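Local coordinates for diaminopimelate decarboxylase (Helicobacter pylori, PDB 2QGH), which catalyses the pyridoxal-phosphate-dependent decarboxylation of meso-diaminopimelate to L-lysine, the last step of bacterial lysine biosynthesis, at residues Pro34-Asp39 / Pro390-Leu395; Leu291-Leu296 / Asp368-Glu373; Arg305-Asp310 / Ser340-Val345; Ile328-Pro333 / His360-Glu365. All coordinates share one frame; numbering follows the deposited sequence.

In the fold
All four contacts belong to the C-terminal beta domain, beside the parallel barrel that makes up most of the pyridoxal-binding domain, and all reach one mixed sheet. Contact 2 is the middle term: its centre lies about 12 Å from that of contact 1, 11 Å from contact 3 and 9 Å from contact 4, and it touches all three, whereas the centres of contacts 1 and 3 are about 21 Å apart. Along the chain, contact 1 ties a strand near the N-terminus to one near the C-terminus and so encloses the others; contacts 3 and 4 interleave, their segments alternating. The domain illustrates a sheet completed from both chain ends, with a barrel between.

Contact 1: Pro34-Asp39 / Pro390-Leu395; sequences PFYLYD and PKLLEL
Y36 and L37 pair in parallel with E394 and L395, the short strand axes 4.7 Å apart and 16° from aligned, as strands from near both chain ends meet in the beta domain. The backbone of Y36 works in both directions, its N bonding to L393 O at 3.0 Å and its O receiving L395 N at 2.8 Å, and Y38 N reaches L395 O. On the face carrying F35 and L37, L395 CD1 sits over the F35 ring, a CH-pi contact 4.2 Å from the centroid, while L395 CB meets L37 CD1. On the other, E394 CG, anti to its own carbonyl carbon (chi1 -78°), lies alongside Y36 CB at 3.6 Å, and the extended chain carries the carboxylate on to Y38, whose OH donates to E394 OE2 across 2.5 Å with ring and carboxylate planes 66° apart. The same oxygen is bonded by S380, and OE1 forms a salt bridge with R406, holding both oxygens. Y36 OH instead finds D315 O. Just before the strand, P34 CG presses tightly on L392 CD2 at 3.5 Å. The pair is flanked by strands 289-299 and 402-406, with helix 24-30 packing through L27 and F28 on F35, L37 and L395.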
loop_
_atom_site.group_PDB
_atom_site.type_symbol
_atom_site.label_atom_id
_atom_site.label_comp_id
_atom_site.label_asym_id
_atom_site.label_seq_id
_atom_site.Cartn_x
_atom_site.Cartn_y
_atom_site.Cartn_z
ATOM N N PRO A 34 -4.694 -17.256 -1.425
ATOM C CA PRO A 34 -5.908 -16.430 -1.412
ATOM C C PRO A 34 -6.112 -15.825 -2.798
ATOM O O PRO A 34 -5.169 -15.716 -3.581
ATOM C CB PRO A 34 -5.582 -15.368 -0.370
ATOM C CG PRO A 34 -4.109 -15.108 -0.644
ATOM C CD PRO A 34 -3.547 -16.515 -0.854
ATOM N N PHE A 35 -7.338 -15.450 -3.116
ATOM C CA PHE A 35 -7.582 -14.843 -4.408
ATOM C C PHE A 35 -8.795 -13.943 -4.402
ATOM O O PHE A 35 -9.597 -13.966 -3.476
ATOM C CB PHE A 35 -7.734 -15.911 -5.495
ATOM C CG PHE A 35 -8.792 -16.951 -5.206
ATOM C CD1 PHE A 35 -8.446 -18.181 -4.650
ATOM C CD2 PHE A 35 -10.125 -16.721 -5.539
ATOM C CE1 PHE A 35 -9.412 -19.169 -4.435
ATOM C CE2 PHE A 35 -11.096 -17.703 -5.329
ATOM C CZ PHE A 35 -10.739 -18.931 -4.776
ATOM N N TYR A 36 -8.902 -13.116 -5.428
ATOM C CA TYR A 36 -10.046 -12.242 -5.559
ATOM C C TYR A 36 -11.050 -12.935 -6.483
ATOM O O TYR A 36 -10.666 -13.510 -7.501
ATOM C CB TYR A 36 -9.614 -10.903 -6.158
ATOM C CG TYR A 36 -9.006 -9.945 -5.155
ATOM C CD1 TYR A 36 -9.813 -9.231 -4.274
ATOM C CD2 TYR A 36 -7.627 -9.739 -5.097
ATOM C CE1 TYR A 36 -9.274 -8.332 -3.363
ATOM C CE2 TYR A 36 -7.073 -8.839 -4.183
ATOM C CZ TYR A 36 -7.907 -8.138 -3.324
ATOM O OH TYR A 36 -7.383 -7.225 -2.442
ATOM N N LEU A 37 -12.326 -12.896 -6.113
ATOM C CA LEU A 37 -13.390 -13.494 -6.924
ATOM C C LEU A 37 -14.456 -12.431 -7.196
ATOM O O LEU A 37 -14.988 -11.820 -6.260
ATOM C CB LEU A 37 -14.026 -14.684 -6.196
ATOM C CG LEU A 37 -15.108 -15.470 -6.949
ATOM C CD1 LEU A 37 -14.525 -16.091 -8.209
ATOM C CD2 LEU A 37 -15.675 -16.549 -6.034
ATOM N N TYR A 38 -14.768 -12.216 -8.472
ATOM C CA TYR A 38 -15.752 -11.205 -8.854
ATOM C C TYR A 38 -17.012 -11.746 -9.516
ATOM O O TYR A 38 -16.935 -12.477 -10.506
ATOM C CB TYR A 38 -15.131 -10.186 -9.815
ATOM C CG TYR A 38 -13.915 -9.471 -9.278
ATOM C CD1 TYR A 38 -12.645 -10.045 -9.360
ATOM C CD2 TYR A 38 -14.039 -8.225 -8.664
ATOM C CE1 TYR A 38 -11.532 -9.390 -8.840
ATOM C CE2 TYR A 38 -12.941 -7.571 -8.141
ATOM C CZ TYR A 38 -11.689 -8.153 -8.229
ATOM O OH TYR A 38 -10.611 -7.493 -7.690
ATOM N N ASP A 39 -18.166 -11.375 -8.966
ATOM C CA ASP A 39 -19.455 -11.767 -9.539
ATOM C C ASP A 39 -19.723 -10.645 -10.532
ATOM O O ASP A 39 -20.159 -9.564 -10.149
ATOM C CB ASP A 39 -20.558 -11.768 -8.481
ATOM C CG ASP A 39 -21.866 -12.346 -9.007
ATOM O OD1 ASP A 39 -22.149 -12.209 -10.221
ATOM O OD2 ASP A 39 -22.618 -12.932 -8.203
ATOM N N PRO A 390 3.692 -12.342 -3.749
ATOM C CA PRO A 390 3.205 -12.039 -5.102
ATOM C C PRO A 390 1.738 -11.580 -5.135
ATOM O O PRO A 390 0.935 -11.982 -4.287
ATOM C CB PRO A 390 3.409 -13.363 -5.843
ATOM C CG PRO A 390 4.548 -14.014 -5.090
ATOM C CD PRO A 390 4.174 -13.730 -3.658
ATOM N N LYS A 391 1.397 -10.737 -6.108
ATOM C CA LYS A 391 0.023 -10.263 -6.251
ATOM C C LYS A 391 -0.880 -11.452 -6.519
ATOM O O LYS A 391 -0.516 -12.361 -7.249
ATOM C CB LYS A 391 -0.098 -9.264 -7.401
ATOM C CG LYS A 391 0.611 -7.957 -7.126
ATOM C CD LYS A 391 0.007 -6.806 -7.907
ATOM C CE LYS A 391 0.441 -5.486 -7.299
ATOM N NZ LYS A 391 -0.269 -4.302 -7.890
ATOM N N LEU A 392 -2.070 -11.425 -5.938
ATOM C CA LEU A 392 -3.025 -12.515 -6.067
ATOM C C LEU A 392 -3.648 -12.795 -7.441
ATOM O O LEU A 392 -3.610 -11.972 -8.369
ATOM C CB LEU A 392 -4.153 -12.301 -5.055
ATOM C CG LEU A 392 -3.698 -11.957 -3.639
ATOM C CD1 LEU A 392 -4.911 -11.762 -2.728
ATOM C CD2 LEU A 392 -2.790 -13.067 -3.127
ATOM N N LEU A 393 -4.229 -13.987 -7.526
ATOM C CA LEU A 393 -4.944 -14.493 -8.690
ATOM C C LEU A 393 -6.333 -13.854 -8.625
ATOM O O LEU A 393 -6.943 -13.785 -7.558
ATOM C CB LEU A 393 -5.082 -16.018 -8.571
ATOM C CG LEU A 393 -6.171 -16.758 -9.362
ATOM C CD1 LEU A 393 -5.705 -16.993 -10.789
ATOM C CD2 LEU A 393 -6.483 -18.101 -8.686
ATOM N N GLU A 394 -6.833 -13.383 -9.754
ATOM C CA GLU A 394 -8.151 -12.778 -9.770
ATOM C C GLU A 394 -9.048 -13.577 -10.698
ATOM O O GLU A 394 -8.719 -13.780 -11.861
ATOM C CB GLU A 394 -8.065 -11.310 -10.212
ATOM C CG GLU A 394 -7.581 -10.376 -9.112
ATOM C CD GLU A 394 -7.676 -8.902 -9.489
ATOM O OE1 GLU A 394 -6.922 -8.450 -10.376
ATOM O OE2 GLU A 394 -8.511 -8.190 -8.898
ATOM N N LEU A 395 -10.177 -14.037 -10.160
ATOM C CA LEU A 395 -11.137 -14.840 -10.911
ATOM C C LEU A 395 -12.470 -14.131 -11.093
ATOM O O LEU A 395 -12.886 -13.346 -10.243
ATOM C CB LEU A 395 -11.384 -16.167 -10.185
ATOM C CG LEU A 395 -10.186 -17.107 -10.069
ATOM C CD1 LEU A 395 -10.487 -18.225 -9.076
ATOM C CD2 LEU A 395 -9.865 -17.662 -11.446
#

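Contact 2: Leu291-Leu296 / Asp368-Glu373; sequences LITQVL and DKIAIE
L291 and I372 make the apolar centre, their side chains lying alongside and pointing the same way, with L291 CB 4.0 Å from I372 CB. On the same face, T293 turns its methyl to the neighbouring isoleucine, CG2 standing 3.6 Å from I370 CG1. The other face is tighter: I292 CD1 presses on A371 CB at 3.3 Å, below normal carbon contact. Further along it, the aliphatic part of K369, bent at two torsions, lies obliquely over Q294, its CD 3.6 Å from Q294 CB. The polar ends then part company: Q294 NE2 bonds to T33 and the lysine makes a cation-pi contact with F28. At the edge V295 N donates to D368 O at 2.8 Å, while the D368 carboxylate turns to E365 N. Hydrogen-bonded pairs L291-I372 and T293-I370 alternate with non-hydrogen-bonded I292-A371 and Q294-K369, the regular, twisted antiparallel ladder of the beta domain that accompanies the barrel in fold-type III pyridoxal enzymes.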
loop_
_atom_site.group_PDB
_atom_site.type_symbol
_atom_site.label_atom_id
_atom_site.label_comp_id
_atom_site.label_asym_id
_atom_site.label_seq_id
_atom_site.Cartn_x
_atom_site.Cartn_y
_atom_site.Cartn_z
ATOM N N LEU A 291 -12.644 -11.371 -1.263
ATOM C CA LEU A 291 -11.324 -11.920 -1.005
ATOM C C LEU A 291 -11.435 -13.268 -0.283
ATOM O O LEU A 291 -11.688 -13.331 0.925
ATOM C CB LEU A 291 -10.505 -10.926 -0.175
ATOM C CG LEU A 291 -9.059 -11.267 0.189
ATOM C CD1 LEU A 291 -8.323 -11.868 -1.002
ATOM C CD2 LEU A 291 -8.374 -10.001 0.671
ATOM N N ILE A 292 -11.257 -14.339 -1.049
ATOM C CA ILE A 292 -11.326 -15.692 -0.523
ATOM C C ILE A 292 -9.937 -16.063 -0.025
ATOM O O ILE A 292 -8.964 -16.059 -0.786
ATOM C CB ILE A 292 -11.755 -16.705 -1.620
ATOM C CG1 ILE A 292 -12.972 -16.172 -2.390
ATOM C CG2 ILE A 292 -12.059 -18.057 -0.986
ATOM C CD1 ILE A 292 -14.150 -15.810 -1.521
ATOM N N THR A 293 -9.861 -16.396 1.254
ATOM C CA THR A 293 -8.610 -16.742 1.893
ATOM C C THR A 293 -8.817 -17.957 2.797
ATOM O O THR A 293 -9.888 -18.136 3.388
ATOM C CB THR A 293 -8.115 -15.558 2.725
ATOM O OG1 THR A 293 -6.934 -15.925 3.438
ATOM C CG2 THR A 293 -9.186 -15.125 3.698
ATOM N N GLN A 294 -7.780 -18.780 2.904
ATOM C CA GLN A 294 -7.829 -19.996 3.711
ATOM C C GLN A 294 -7.254 -19.800 5.106
ATOM O O GLN A 294 -6.369 -18.975 5.311
ATOM C CB GLN A 294 -7.065 -21.109 2.984
ATOM C CG GLN A 294 -6.818 -22.349 3.811
ATOM C CD GLN A 294 -6.086 -23.426 3.036
ATOM O OE1 GLN A 294 -5.689 -24.442 3.599
ATOM N NE2 GLN A 294 -5.909 -23.213 1.737
ATOM N N VAL A 295 -7.762 -20.566 6.066
ATOM C CA VAL A 295 -7.280 -20.479 7.444
ATOM C C VAL A 295 -6.015 -21.320 7.595
ATOM O O VAL A 295 -5.992 -22.477 7.199
ATOM C CB VAL A 295 -8.324 -21.013 8.440
ATOM C CG1 VAL A 295 -7.775 -20.933 9.866
ATOM C CG2 VAL A 295 -9.610 -20.224 8.315
ATOM N N LEU A 296 -4.967 -20.743 8.170
ATOM C CA LEU A 296 -3.726 -21.489 8.360
ATOM C C LEU A 296 -3.609 -22.023 9.782
ATOM O O LEU A 296 -3.355 -23.210 9.982
ATOM C CB LEU A 296 -2.520 -20.609 8.032
ATOM C CG LEU A 296 -2.492 -20.066 6.598
ATOM C CD1 LEU A 296 -1.295 -19.145 6.429
ATOM C CD2 LEU A 296 -2.443 -21.229 5.596
ATOM N N ASP A 368 -10.045 -24.317 6.435
ATOM C CA ASP A 368 -11.364 -23.712 6.277
ATOM C C ASP A 368 -11.250 -22.434 5.453
ATOM O O ASP A 368 -10.268 -21.695 5.560
ATOM C CB ASP A 368 -12.006 -23.396 7.636
ATOM C CG ASP A 368 -12.529 -24.635 8.344
ATOM O OD1 ASP A 368 -13.026 -25.553 7.660
ATOM O OD2 ASP A 368 -12.457 -24.681 9.591
ATOM N N LYS A 369 -12.261 -22.179 4.632
ATOM C CA LYS A 369 -12.267 -21.004 3.778
ATOM C C LYS A 369 -13.247 -19.924 4.237
ATOM O O LYS A 369 -14.345 -20.220 4.709
ATOM C CB LYS A 369 -12.605 -21.424 2.350
ATOM C CG LYS A 369 -11.762 -22.585 1.842
ATOM C CD LYS A 369 -10.284 -22.224 1.773
ATOM C CE LYS A 369 -9.450 -23.426 1.374
ATOM N NZ LYS A 369 -9.810 -23.949 0.028
ATOM N N ILE A 370 -12.829 -18.669 4.109
ATOM C CA ILE A 370 -13.673 -17.541 4.468
ATOM C C ILE A 370 -13.552 -16.493 3.366
ATOM O O ILE A 370 -12.595 -16.496 2.593
ATOM C CB ILE A 370 -13.252 -16.897 5.816
ATOM C CG1 ILE A 370 -12.060 -15.964 5.609
ATOM C CG2 ILE A 370 -12.902 -17.981 6.822
ATOM C CD1 ILE A 370 -11.678 -15.200 6.842
ATOM N N ALA A 371 -14.531 -15.606 3.288
ATOM C CA ALA A 371 -14.506 -14.553 2.287
ATOM C C ALA A 371 -14.675 -13.203 2.960
ATOM O O ALA A 371 -15.545 -13.033 3.806
ATOM C CB ALA A 371 -15.610 -14.769 1.265
ATOM N N ILE A 372 -13.810 -12.257 2.606
ATOM C CA ILE A 372 -13.886 -10.902 3.135
ATOM C C ILE A 372 -14.729 -10.206 2.089
ATOM O O ILE A 372 -14.361 -10.178 0.916
ATOM C CB ILE A 372 -12.502 -10.243 3.211
ATOM C CG1 ILE A 372 -11.608 -11.039 4.172
ATOM C CG2 ILE A 372 -12.636 -8.805 3.676
ATOM C CD1 ILE A 372 -10.196 -10.482 4.311
ATOM N N GLU A 373 -15.855 -9.648 2.518
ATOM C CA GLU A 373 -16.813 -9.011 1.612
ATOM C C GLU A 373 -16.589 -7.579 1.113
ATOM O O GLU A 373 -15.862 -6.790 1.715
ATOM C CB GLU A 373 -18.213 -9.118 2.236
ATOM C CG GLU A 373 -18.868 -10.494 2.055
ATOM C CD GLU A 373 -20.116 -10.694 2.913
ATOM O OE1 GLU A 373 -20.911 -9.742 3.062
ATOM O OE2 GLU A 373 -20.309 -11.817 3.425
#

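Contact 3: Arg305-Asp310 / Ser340-Val345; sequences RFVIVD and SPCDVV
R305 reaches S340 with its guanidinium, just ahead of a parallel beta ladder in the C-terminal beta domain that starts at F306-D343 and joins strands 306-309 and 340-345; helix 318-322 and strand 328-330 lie between them in the chain. The arginine runs extended until it bends at its third torsion (72°), laying the guanidinium against C342, whose CB stands 3.5 Å above its plane and offset toward the rim. NH2 makes only weak bonds to S340, to OG at 2.9 Å and to O; its firmer ties lie outside, from NH2 to L361 O and from NH1 to E298 in a salt bridge. R305 O receives D343 N at 3.0 Å. F306 lies alongside D343, CD2 4.0 Å from the aspartate CB and the ring nearly perpendicular to the carboxylate, whose OD2 bonds to D358 N; F306 also packs on N175 of the second subunit. V307 turns the other way, its CG2 meeting C342 SG at 3.6 Å, while its N and O bond to D343 O and V345 N. I308 and V345 cross at a slant, I308 CG1 3.7 Å from V345 CG2. The ladder closes where V309 N reaches V345 O at 2.7 Å, with an N-H...O angle of 172°.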
loop_
_atom_site.group_PDB
_atom_site.type_symbol
_atom_site.label_atom_id
_atom_site.label_comp_id
_atom_site.label_asym_id
_atom_site.label_seq_id
_atom_site.Cartn_x
_atom_site.Cartn_y
_atom_site.Cartn_z
ATOM N N ARG A 305 -8.239 -14.680 21.038
ATOM C CA ARG A 305 -8.114 -15.670 19.977
ATOM C C ARG A 305 -7.708 -14.995 18.685
ATOM O O ARG A 305 -8.231 -13.932 18.335
ATOM C CB ARG A 305 -9.428 -16.438 19.738
ATOM C CG ARG A 305 -9.396 -17.242 18.431
ATOM C CD ARG A 305 -10.410 -18.375 18.361
ATOM N NE ARG A 305 -11.779 -17.906 18.202
ATOM C CZ ARG A 305 -12.548 -18.173 17.150
ATOM N NH1 ARG A 305 -12.087 -18.910 16.147
ATOM N NH2 ARG A 305 -13.790 -17.707 17.106
ATOM N N PHE A 306 -6.772 -15.620 17.981
ATOM C CA PHE A 306 -6.301 -15.094 16.716
ATOM C C PHE A 306 -6.531 -16.101 15.600
ATOM O O PHE A 306 -6.100 -17.256 15.688
ATOM C CB PHE A 306 -4.811 -14.754 16.792
ATOM C CG PHE A 306 -4.483 -13.628 17.736
ATOM C CD1 PHE A 306 -4.155 -13.883 19.060
ATOM C CD2 PHE A 306 -4.469 -12.311 17.287
ATOM C CE1 PHE A 306 -3.810 -12.839 19.926
ATOM C CE2 PHE A 306 -4.127 -11.264 18.141
ATOM C CZ PHE A 306 -3.796 -11.529 19.464
ATOM N N VAL A 307 -7.225 -15.664 14.556
ATOM C CA VAL A 307 -7.486 -16.512 13.403
ATOM C C VAL A 307 -6.558 -16.049 12.279
ATOM O O VAL A 307 -6.820 -15.045 11.616
ATOM C CB VAL A 307 -8.957 -16.404 12.953
ATOM C CG1 VAL A 307 -9.143 -17.085 11.591
ATOM C CG2 VAL A 307 -9.867 -17.047 14.004
ATOM N N ILE A 308 -5.471 -16.792 12.081
ATOM C CA ILE A 308 -4.468 -16.484 11.068
ATOM C C ILE A 308 -4.867 -17.013 9.703
ATOM O O ILE A 308 -5.017 -18.221 9.497
ATOM C CB ILE A 308 -3.092 -17.059 11.480
ATOM C CG1 ILE A 308 -2.664 -16.432 12.806
ATOM C CG2 ILE A 308 -2.052 -16.765 10.427
ATOM C CD1 ILE A 308 -1.699 -17.288 13.604
ATOM N N VAL A 309 -5.016 -16.081 8.769
ATOM C CA VAL A 309 -5.431 -16.373 7.411
ATOM C C VAL A 309 -4.280 -16.108 6.426
ATOM O O VAL A 309 -3.341 -15.386 6.757
ATOM C CB VAL A 309 -6.691 -15.529 7.130
ATOM C CG1 VAL A 309 -6.569 -14.765 5.826
ATOM C CG2 VAL A 309 -7.916 -16.428 7.165
ATOM N N ASP A 310 -4.334 -16.684 5.222
ATOM C CA ASP A 310 -3.231 -16.500 4.278
ATOM C C ASP A 310 -3.201 -15.236 3.416
ATOM O O ASP A 310 -2.290 -15.075 2.614
ATOM C CB ASP A 310 -3.047 -17.749 3.382
ATOM C CG ASP A 310 -4.278 -18.087 2.538
ATOM O OD1 ASP A 310 -5.202 -17.256 2.424
ATOM O OD2 ASP A 310 -4.313 -19.202 1.968
ATOM N N SER A 340 -17.126 -17.408 18.821
ATOM C CA SER A 340 -16.485 -16.589 19.847
ATOM C C SER A 340 -15.751 -15.377 19.264
ATOM O O SER A 340 -15.628 -15.235 18.048
ATOM C CB SER A 340 -15.512 -17.446 20.669
ATOM O OG SER A 340 -14.567 -18.117 19.851
ATOM N N PRO A 341 -15.284 -14.466 20.131
ATOM C CA PRO A 341 -14.564 -13.283 19.650
ATOM C C PRO A 341 -13.140 -13.621 19.195
ATOM O O PRO A 341 -12.436 -14.385 19.860
ATOM C CB PRO A 341 -14.594 -12.347 20.858
ATOM C CG PRO A 341 -14.615 -13.293 22.024
ATOM C CD PRO A 341 -15.598 -14.343 21.567
ATOM N N CYS A 342 -12.723 -13.046 18.066
ATOM C CA CYS A 342 -11.388 -13.297 17.522
ATOM C C CYS A 342 -10.936 -12.229 16.535
ATOM O O CYS A 342 -11.755 -11.615 15.855
ATOM C CB CYS A 342 -11.364 -14.640 16.797
ATOM S SG CYS A 342 -12.261 -14.621 15.225
ATOM N N ASP A 343 -9.624 -12.019 16.461
ATOM C CA ASP A 343 -9.037 -11.066 15.525
ATOM C C ASP A 343 -8.629 -11.848 14.287
ATOM O O ASP A 343 -7.851 -12.795 14.379
ATOM C CB ASP A 343 -7.794 -10.403 16.118
ATOM C CG ASP A 343 -8.128 -9.359 17.155
ATOM O OD1 ASP A 343 -7.202 -8.638 17.584
ATOM O OD2 ASP A 343 -9.311 -9.257 17.541
ATOM N N VAL A 344 -9.166 -11.469 13.135
ATOM C CA VAL A 344 -8.831 -12.138 11.881
ATOM C C VAL A 344 -7.591 -11.421 11.345
ATOM O O VAL A 344 -7.651 -10.244 10.991
ATOM C CB VAL A 344 -10.000 -12.030 10.895
ATOM C CG1 VAL A 344 -9.747 -12.898 9.673
ATOM C CG2 VAL A 344 -11.289 -12.452 11.597
ATOM N N VAL A 345 -6.467 -12.135 11.304
ATOM C CA VAL A 345 -5.202 -11.551 10.873
ATOM C C VAL A 345 -4.506 -12.263 9.724
ATOM O O VAL A 345 -4.742 -13.446 9.465
ATOM C CB VAL A 345 -4.213 -11.471 12.060
ATOM C CG1 VAL A 345 -4.890 -10.812 13.257
ATOM C CG2 VAL A 345 -3.723 -12.864 12.432
#

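Contact 4: Ile328-Pro333 / His360-Glu365; sequences IRVITP and HLPELE
V330 faces the end of strand 354-361, at L361, and the turn after it, at P362 and L364, joining two parts of the beta domain's mixed sheet through side chains. From its CB the side chain forks. CG1, set anti to the backbone N (chi1 178°), meets L364 CD2 at 4.0 Å, the two side chains sliding past each other in opposite directions. CG2, beside the backbone N, shares L364 CD2 and alone goes on to P362 CD at 4.2 Å, met tip to tip, and to L361 CD2, slightly farther off at 4.3 Å. Two positions earlier, I328 offers its CG2 to L361 CD1 at 4.1 Å, the side chains crossing at about a right angle, while L361 CD2 lies near both I328 O and V330 CG2. All of these are ordinary van der Waals distances, and V330 CA and L361 CA stand 8.0 Å apart, so the segments do not meet as paired strands. Strand 369-372 joins the group through I370, which touches both I328 and L364, while R329 and I331 bond to the backbone of the same strand. L364 also packs on V295 of strand 289-299, and L361 pairs with S340 of strand 340-345.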
loop_
_atom_site.group_PDB
_atom_site.type_symbol
_atom_site.label_atom_id
_atom_site.label_comp_id
_atom_site.label_asym_id
_atom_site.label_seq_id
_atom_site.Cartn_x
_atom_site.Cartn_y
_atom_site.Cartn_z
ATOM N N ILE A 328 -16.886 -10.418 7.206
ATOM C CA ILE A 328 -16.178 -11.680 7.014
ATOM C C ILE A 328 -17.205 -12.810 7.105
ATOM O O ILE A 328 -17.894 -12.963 8.113
ATOM C CB ILE A 328 -15.077 -11.881 8.091
ATOM C CG1 ILE A 328 -13.953 -10.866 7.871
ATOM C CG2 ILE A 328 -14.542 -13.311 8.039
ATOM C CD1 ILE A 328 -12.873 -10.891 8.926
ATOM N N ARG A 329 -17.307 -13.589 6.039
ATOM C CA ARG A 329 -18.258 -14.686 5.980
ATOM C C ARG A 329 -17.548 -16.029 5.804
ATOM O O ARG A 329 -16.650 -16.161 4.971
ATOM C CB ARG A 329 -19.223 -14.446 4.813
ATOM C CG ARG A 329 -20.239 -15.541 4.581
ATOM C CD ARG A 329 -20.857 -15.383 3.213
ATOM N NE ARG A 329 -19.814 -15.285 2.202
ATOM C CZ ARG A 329 -20.036 -15.118 0.905
ATOM N NH1 ARG A 329 -21.279 -15.028 0.447
ATOM N NH2 ARG A 329 -19.016 -15.046 0.062
ATOM N N VAL A 330 -17.946 -17.023 6.593
ATOM C CA VAL A 330 -17.346 -18.345 6.485
ATOM C C VAL A 330 -17.966 -19.060 5.291
ATOM O O VAL A 330 -19.188 -19.115 5.155
ATOM C CB VAL A 330 -17.583 -19.181 7.749
ATOM C CG1 VAL A 330 -16.981 -20.569 7.569
ATOM C CG2 VAL A 330 -16.966 -18.482 8.954
ATOM N N ILE A 331 -17.118 -19.599 4.423
ATOM C CA ILE A 331 -17.574 -20.299 3.232
ATOM C C ILE A 331 -17.698 -21.801 3.474
ATOM O O ILE A 331 -18.500 -22.483 2.827
ATOM C CB ILE A 331 -16.601 -20.059 2.065
ATOM C CG1 ILE A 331 -16.512 -18.558 1.773
ATOM C CG2 ILE A 331 -17.051 -20.842 0.836
ATOM C CD1 ILE A 331 -15.560 -18.202 0.656
ATOM N N THR A 332 -16.902 -22.308 4.409
ATOM C CA THR A 332 -16.905 -23.726 4.742
ATOM C C THR A 332 -17.955 -24.058 5.802
ATOM O O THR A 332 -17.903 -23.557 6.931
ATOM C CB THR A 332 -15.507 -24.171 5.241
ATOM O OG1 THR A 332 -14.580 -24.132 4.150
ATOM C CG2 THR A 332 -15.556 -25.584 5.809
ATOM N N PRO A 333 -18.930 -24.913 5.449
ATOM C CA PRO A 333 -19.981 -25.292 6.399
ATOM C C PRO A 333 -19.355 -25.915 7.632
ATOM O O PRO A 333 -18.987 -27.087 7.618
ATOM C CB PRO A 333 -20.820 -26.291 5.607
ATOM C CG PRO A 333 -19.804 -26.924 4.688
ATOM C CD PRO A 333 -19.017 -25.721 4.218
ATOM N N HIS A 360 -16.647 -12.195 15.377
ATOM C CA HIS A 360 -17.278 -13.337 16.018
ATOM C C HIS A 360 -17.484 -14.458 15.012
ATOM O O HIS A 360 -18.314 -14.354 14.107
ATOM C CB HIS A 360 -18.603 -12.894 16.644
ATOM C CG HIS A 360 -18.444 -11.807 17.663
ATOM N ND1 HIS A 360 -17.801 -12.006 18.867
ATOM C CD2 HIS A 360 -18.769 -10.493 17.625
ATOM C CE1 HIS A 360 -17.734 -10.862 19.525
ATOM N NE2 HIS A 360 -18.313 -9.927 18.793
ATOM N N LEU A 361 -16.717 -15.531 15.169
ATOM C CA LEU A 361 -16.807 -16.656 14.249
ATOM C C LEU A 361 -16.747 -18.004 14.953
ATOM O O LEU A 361 -16.268 -18.112 16.081
ATOM C CB LEU A 361 -15.665 -16.583 13.229
ATOM C CG LEU A 361 -15.521 -15.320 12.375
ATOM C CD1 LEU A 361 -14.303 -15.462 11.474
ATOM C CD2 LEU A 361 -16.784 -15.100 11.546
ATOM N N PRO A 362 -17.246 -19.055 14.292
ATOM C CA PRO A 362 -17.212 -20.387 14.903
ATOM C C PRO A 362 -15.759 -20.838 14.908
ATOM O O PRO A 362 -14.929 -20.264 14.192
ATOM C CB PRO A 362 -18.068 -21.218 13.958
ATOM C CG PRO A 362 -17.817 -20.567 12.630
ATOM C CD PRO A 362 -17.894 -19.097 12.971
ATOM N N GLU A 363 -15.430 -21.843 15.711
ATOM C CA GLU A 363 -14.051 -22.298 15.728
ATOM C C GLU A 363 -13.771 -22.876 14.354
ATOM O O GLU A 363 -14.553 -23.675 13.838
ATOM C CB GLU A 363 -13.815 -23.358 16.807
ATOM C CG GLU A 363 -12.337 -23.678 16.979
ATOM C CD GLU A 363 -12.052 -24.634 18.120
ATOM O OE1 GLU A 363 -10.856 -24.902 18.375
ATOM O OE2 GLU A 363 -13.016 -25.116 18.757
ATOM N N LEU A 364 -12.669 -22.450 13.750
ATOM C CA LEU A 364 -12.299 -22.927 12.424
ATOM C C LEU A 364 -11.021 -23.721 12.544
ATOM O O LEU A 364 -10.313 -23.629 13.545
ATOM C CB LEU A 364 -12.069 -21.752 11.468
ATOM C CG LEU A 364 -13.204 -20.753 11.210
ATOM C CD1 LEU A 364 -12.637 -19.499 10.564
ATOM C CD2 LEU A 364 -14.266 -21.383 10.323
ATOM N N GLU A 365 -10.727 -24.502 11.517
ATOM C CA GLU A 365 -9.520 -25.305 11.506
ATOM C C GLU A 365 -8.731 -25.076 10.224
ATOM O O GLU A 365 -9.260 -24.560 9.237
ATOM C CB GLU A 365 -9.874 -26.786 11.660
ATOM C CG GLU A 365 -11.006 -27.260 10.768
ATOM C CD GLU A 365 -11.338 -28.719 11.000
ATOM O OE1 GLU A 365 -10.561 -29.594 10.550
ATOM O OE2 GLU A 365 -12.370 -28.988 11.650
#